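PDB 4DZI: putative TIM-barrel metal-dependent hydrolase from Mycobacterium avium subsp. paratuberculosis S397, which probably catalyses a metal-dependent hydrolysis as a member of the amidohydrolase superfamily, with two cadmium ions bound at its bimetal site. Local coordinates for residues Val36-Asp41 with Thr45-Gly50; Gly127-Leu132 with Ala141-Phe146. All blocks are in the same frame, centred on the assembly; numbering follows the deposited sequence.

Interaction 1: residues Val36-Asp41 with Thr45-Gly50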
loop_
_atom_site.group_PDB
_atom_site.type_symbol
_atom_site.label_atom_id
_atom_site.label_comp_id
_atom_site.label_asym_id
_atom_site.label_seq_id
_atom_site.Cartn_x
_atom_site.Cartn_y
_atom_site.Cartn_z
ATOM N N VAL C 36 -5.037 -8.172 -29.206
ATOM C CA VAL C 36 -5.236 -9.498 -28.729
ATOM C C VAL C 36 -5.316 -10.518 -29.867
ATOM O O VAL C 36 -6.056 -10.305 -30.842
ATOM C CB VAL C 36 -6.567 -9.575 -27.941
ATOM C CG1 VAL C 36 -6.817 -11.004 -27.480
ATOM C CG2 VAL C 36 -6.558 -8.587 -26.785
ATOM N N GLN C 37 -4.558 -11.611 -29.737
ATOM C CA GLN C 37 -4.711 -12.807 -30.590
ATOM C C GLN C 37 -4.887 -14.009 -29.713
ATOM O O GLN C 37 -4.288 -14.098 -28.633
ATOM C CB GLN C 37 -3.458 -13.100 -31.421
ATOM C CG GLN C 37 -2.935 -11.993 -32.285
ATOM C CD GLN C 37 -1.691 -12.483 -33.035
ATOM O OE1 GLN C 37 -1.802 -13.264 -33.990
ATOM N NE2 GLN C 37 -0.522 -12.062 -32.585
ATOM N N MET C 38 -5.657 -14.971 -30.205
ATOM C CA MET C 38 -5.799 -16.247 -29.537
ATOM C C MET C 38 -5.031 -17.291 -30.346
ATOM O O MET C 38 -5.380 -17.582 -31.485
ATOM C CB MET C 38 -7.297 -16.578 -29.422
ATOM C CG MET C 38 -8.033 -15.581 -28.527
ATOM S SD MET C 38 -7.465 -15.625 -26.801
ATOM C CE MET C 38 -8.579 -14.422 -26.061
ATOM N N LEU C 39 -3.940 -17.801 -29.785
ATOM C CA LEU C 39 -3.151 -18.781 -30.516
ATOM C C LEU C 39 -3.233 -20.141 -29.829
ATOM O O LEU C 39 -3.356 -20.221 -28.617
ATOM C CB LEU C 39 -1.689 -18.295 -30.619
ATOM C CG LEU C 39 -1.471 -16.921 -31.253
ATOM C CD1 LEU C 39 0.024 -16.591 -31.308
ATOM C CD2 LEU C 39 -2.082 -16.913 -32.640
ATOM N N SER C 40 -3.145 -21.217 -30.603
ATOM C CA SER C 40 -3.322 -22.538 -30.049
ATOM C C SER C 40 -2.031 -23.349 -30.105
ATOM O O SER C 40 -1.346 -23.322 -31.126
ATOM C CB SER C 40 -4.416 -23.255 -30.839
ATOM O OG SER C 40 -4.603 -24.563 -30.325
ATOM N N ASP C 41 -1.708 -24.063 -29.028
ATOM C CA ASP C 41 -0.635 -25.060 -29.071
ATOM C C ASP C 41 -1.195 -26.441 -29.437
ATOM O O ASP C 41 -0.508 -27.445 -29.288
ATOM C CB ASP C 41 0.145 -25.124 -27.741
ATOM C CG ASP C 41 -0.706 -25.620 -26.568
ATOM O OD1 ASP C 41 -1.667 -26.375 -26.815
ATOM O OD2 ASP C 41 -0.399 -25.264 -25.394
ATOM N N THR C 45 -5.544 -22.941 -25.670
ATOM C CA THR C 45 -5.539 -21.646 -26.310
ATOM C C THR C 45 -4.915 -20.607 -25.389
ATOM O O THR C 45 -5.146 -20.608 -24.166
ATOM C CB THR C 45 -6.976 -21.209 -26.634
ATOM O OG1 THR C 45 -7.545 -22.165 -27.508
ATOM C CG2 THR C 45 -7.015 -19.849 -27.294
ATOM N N TRP C 46 -4.136 -19.708 -25.984
ATOM C CA TRP C 46 -3.413 -18.680 -25.229
ATOM C C TRP C 46 -3.745 -17.327 -25.768
ATOM O O TRP C 46 -3.805 -17.123 -26.998
ATOM C CB TRP C 46 -1.902 -18.887 -25.338
ATOM C CG TRP C 46 -1.452 -20.231 -24.856
ATOM C CD1 TRP C 46 -1.347 -21.409 -25.594
ATOM C CD2 TRP C 46 -1.070 -20.594 -23.496
ATOM N NE1 TRP C 46 -0.912 -22.441 -24.803
ATOM C CE2 TRP C 46 -0.730 -22.019 -23.532
ATOM C CE3 TRP C 46 -0.962 -19.901 -22.298
ATOM C CZ2 TRP C 46 -0.309 -22.700 -22.402
ATOM C CZ3 TRP C 46 -0.533 -20.594 -21.167
ATOM C CH2 TRP C 46 -0.208 -21.960 -21.219
ATOM N N ALA C 47 -3.981 -16.379 -24.866
ATOM C CA ALA C 47 -4.180 -14.997 -25.301
ATOM C C ALA C 47 -2.796 -14.388 -25.477
ATOM O O ALA C 47 -1.995 -14.375 -24.543
ATOM C CB ALA C 47 -4.940 -14.218 -24.223
ATOM N N VAL C 48 -2.531 -13.891 -26.673
ATOM C CA VAL C 48 -1.232 -13.322 -26.992
ATOM C C VAL C 48 -1.525 -11.880 -27.351
ATOM O O VAL C 48 -2.195 -11.583 -28.364
ATOM C CB VAL C 48 -0.563 -14.104 -28.142
ATOM C CG1 VAL C 48 0.783 -13.475 -28.503
ATOM C CG2 VAL C 48 -0.378 -15.563 -27.746
ATOM N N ILE C 49 -1.036 -10.985 -26.503
ATOM C CA ILE C 49 -1.405 -9.558 -26.541
ATOM C C ILE C 49 -0.164 -8.736 -26.814
ATOM O O ILE C 49 0.807 -8.806 -26.051
ATOM C CB ILE C 49 -2.059 -9.124 -25.209
ATOM C CG1 ILE C 49 -3.178 -10.118 -24.843
ATOM C CG2 ILE C 49 -2.575 -7.671 -25.340
ATOM C CD1 ILE C 49 -3.904 -9.815 -23.524
ATOM N N GLY C 50 -0.186 -7.990 -27.921
ATOM C CA GLY C 50 1.015 -7.295 -28.413
ATOM C C GLY C 50 2.224 -8.239 -28.510
ATOM O O GLY C 50 3.328 -7.884 -28.088
HETATM O O HOH W 1 -0.527 -10.332 -30.259
#
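The indole of W46 and the carboxylate of D41 meet at the edge of the indole: W46 NE1 donates to D41 OD2 over 2.9 Å, the acceptor lying practically in the ring plane. L39 O also lies at the ring edge, near its plane. The two planes stand 69° apart, and the carboxylate oxygen is approached from above its own plane. This bond sits at the turn end of a beta hairpin, strands 36-40 and 45-49, where OD1 of D41 accepts from the backbone N of K43 and R44, so one carboxylate ties both the tight turn and the indole. With CG set between the backbone N and the carbonyl carbon (chi1 65°), the carboxylate comes round to NE1.

Antiparallel pairing holds the strands through two hydrogen-bonded pairs, Q37 with V48 and L39 with W46. V48 N to Q37 O, at 2.6 Å, is nearly straight at 172°. On the face of L39, W46 and V48, the leucine crosses the valine at about a right angle, L39 CD1 on V48 CG2 at 3.7 Å. The other face carries V36 beside I49 and M38 over A47; the methionine chain bends at chi2 and lays M38 SD 3.9 Å from A47 CB. Q37 hydrogen-bonds R33 through OE1, while Q37 NE2 gives a proton to a water 2.9 Å away, which also lies 2.8 Å from V48 O.

Interaction 2: residues Gly127-Leu132 with Ala141-Phe146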
loop_
_atom_site.group_PDB
_atom_site.type_symbol
_atom_site.label_atom_id
_atom_site.label_comp_id
_atom_site.label_asym_id
_atom_site.label_seq_id
_atom_site.Cartn_x
_atom_site.Cartn_y
_atom_site.Cartn_z
ATOM N N GLY C 127 -7.989 -7.530 -17.820
ATOM C CA GLY C 127 -6.520 -7.707 -17.906
ATOM C C GLY C 127 -5.864 -7.117 -19.142
ATOM O O GLY C 127 -4.632 -7.121 -19.238
ATOM N N VAL C 128 -6.658 -6.673 -20.118
ATOM C CA VAL C 128 -6.091 -6.324 -21.423
ATOM C C VAL C 128 -5.286 -5.025 -21.379
ATOM O O VAL C 128 -4.200 -4.932 -21.974
ATOM C CB VAL C 128 -7.170 -6.311 -22.514
ATOM C CG1 VAL C 128 -6.595 -5.799 -23.839
ATOM C CG2 VAL C 128 -7.733 -7.720 -22.693
ATOM N N GLU C 129 -5.793 -4.016 -20.684
ATOM C CA GLU C 129 -5.120 -2.723 -20.709
ATOM C C GLU C 129 -3.700 -2.784 -20.114
ATOM O O GLU C 129 -2.799 -2.106 -20.631
ATOM C CB GLU C 129 -5.929 -1.667 -20.000
ATOM C CG GLU C 129 -7.226 -1.378 -20.719
ATOM C CD GLU C 129 -8.170 -0.613 -19.821
ATOM O OE1 GLU C 129 -8.927 -1.224 -19.003
ATOM O OE2 GLU C 129 -8.136 0.633 -19.938
ATOM N N GLU C 130 -3.480 -3.571 -19.062
ATOM C CA GLU C 130 -2.104 -3.636 -18.530
ATOM C C GLU C 130 -1.182 -4.220 -19.601
ATOM O O GLU C 130 -0.036 -3.750 -19.774
ATOM C CB GLU C 130 -2.060 -4.469 -17.243
ATOM C CG GLU C 130 -0.666 -4.652 -16.687
ATOM C CD GLU C 130 -0.076 -3.411 -16.079
ATOM O OE1 GLU C 130 -0.747 -2.353 -16.012
ATOM O OE2 GLU C 130 1.115 -3.511 -15.659
ATOM N N ALA C 131 -1.687 -5.232 -20.333
ATOM C CA ALA C 131 -0.911 -5.915 -21.388
ATOM C C ALA C 131 -0.590 -4.949 -22.541
ATOM O O ALA C 131 0.398 -5.142 -23.263
ATOM C CB ALA C 131 -1.667 -7.125 -21.915
ATOM N N LEU C 132 -1.441 -3.955 -22.741
ATOM C CA LEU C 132 -1.266 -3.013 -23.857
ATOM C C LEU C 132 -0.755 -1.650 -23.418
ATOM O O LEU C 132 -0.812 -0.683 -24.188
ATOM C CB LEU C 132 -2.582 -2.868 -24.667
ATOM C CG LEU C 132 -2.970 -4.130 -25.427
ATOM C CD1 LEU C 132 -4.353 -3.912 -26.023
ATOM C CD2 LEU C 132 -1.928 -4.445 -26.504
ATOM N N ALA C 141 -7.663 1.240 -29.857
ATOM C CA ALA C 141 -8.385 0.460 -30.857
ATOM C C ALA C 141 -8.990 -0.786 -30.239
ATOM O O ALA C 141 -10.064 -1.255 -30.673
ATOM C CB ALA C 141 -7.464 0.079 -32.006
ATOM N N SER C 142 -8.299 -1.356 -29.251
ATOM C CA SER C 142 -8.760 -2.606 -28.683
ATOM C C SER C 142 -9.940 -2.344 -27.749
ATOM O O SER C 142 -10.855 -3.152 -27.674
ATOM C CB SER C 142 -7.650 -3.355 -27.893
ATOM O OG SER C 142 -6.567 -3.759 -28.753
ATOM N N VAL C 143 -9.906 -1.214 -27.024
ATOM C CA VAL C 143 -11.014 -0.862 -26.161
ATOM C C VAL C 143 -12.235 -0.594 -27.063
ATOM O O VAL C 143 -13.348 -1.045 -26.771
ATOM C CB VAL C 143 -10.663 0.358 -25.281
ATOM C CG1 VAL C 143 -11.902 0.996 -24.685
ATOM C CG2 VAL C 143 -9.677 -0.055 -24.179
ATOM N N HIS C 144 -12.040 0.083 -28.195
ATOM C CA HIS C 144 -13.193 0.325 -29.064
ATOM C C HIS C 144 -13.771 -0.976 -29.607
ATOM O O HIS C 144 -15.006 -1.178 -29.597
ATOM C CB HIS C 144 -12.861 1.335 -30.187
ATOM C CG HIS C 144 -14.060 1.733 -30.979
ATOM N ND1 HIS C 144 -15.137 2.323 -30.401
ATOM C CD2 HIS C 144 -14.366 1.570 -32.327
ATOM C CE1 HIS C 144 -16.077 2.546 -31.350
ATOM N NE2 HIS C 144 -15.599 2.091 -32.524
ATOM N N ALA C 145 -12.903 -1.891 -30.053
ATOM C CA ALA C 145 -13.344 -3.197 -30.585
ATOM C C ALA C 145 -14.169 -3.942 -29.540
ATOM O O ALA C 145 -15.258 -4.471 -29.817
ATOM C CB ALA C 145 -12.137 -4.044 -30.954
ATOM N N PHE C 146 -13.656 -3.947 -28.309
ATOM C CA PHE C 146 -14.328 -4.582 -27.215
ATOM C C PHE C 146 -15.723 -3.988 -26.955
ATOM O O PHE C 146 -16.692 -4.726 -26.720
ATOM C CB PHE C 146 -13.472 -4.451 -25.928
ATOM C CG PHE C 146 -14.187 -4.948 -24.685
ATOM C CD1 PHE C 146 -14.237 -6.301 -24.411
ATOM C CD2 PHE C 146 -14.840 -4.065 -23.827
ATOM C CE1 PHE C 146 -14.885 -6.771 -23.272
ATOM C CE2 PHE C 146 -15.537 -4.533 -22.709
ATOM C CZ PHE C 146 -15.545 -5.900 -22.443
#
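L132 and S142 make the closer of the two touches between the short helix 128-131 and the long helix 136-153, which follow one another in this amidohydrolase chain. The contact is van der Waals in kind. The leucine offers one methyl: L132 CD1 lies 3.5 Å from S142 OG and 3.8 Å from S142 CB, so the methyl rests against the whole short serine side chain. L132 is the first residue to leave helical backbone angles, and both its CB and that of S142 point toward the opposite segment. With CG of L132 beside its backbone N and anti to the carbonyl carbon (chi1 -68°), the branch extends across to the serine.

A second, looser touch is between carbons alone. CG of E129 comes within 4.4 Å of CG2 of V143, CG being the nearest atom of the acid. The side chain of E129 also lies against R195.

Polar bonding runs within or beyond the pair. No hydrogen bond crosses between the two segments; S142 OG instead bonds to the backbone O of A138, one turn earlier in its own helix, its hydroxyl folded back beside the backbone N (chi1 -64°). Within 141-146 the backbone continues helically, F146 N bonding to S142 O at 3.0 Å. At the C-terminal end of the short helix, L132 N makes weak bonds to the O atoms of both V128 and E129.

The four touching residues are buried, yet the segments bury just 114 Å² between them. The serine hydroxyl is satisfied within its own helix, so the leucine methyl can pack against it without costing a polar partner, and the join rests on a small amount of van der Waals contact.

Overall arrangement
From the N terminus, the chain first closes the tight hairpin of interaction 1, with three residues between its segments, well before interaction 2 opens. Interaction 2 then spans the eight residues linking 127-132 to 141-146. The two loops follow in series, neither enclosing nor crossing the other, yet they meet in space: their centres are about 14 Å apart, and I49 CG2 packs on L132 CD2 at 3.5 Å and on the CB of A131, with V36 against V128. Segment 127-132 therefore touches both the hairpin and helix 136-153, with L132 meeting I49 and S142. Together the contacts join the hairpin to two successive helices of this probable TIM-barrel protein.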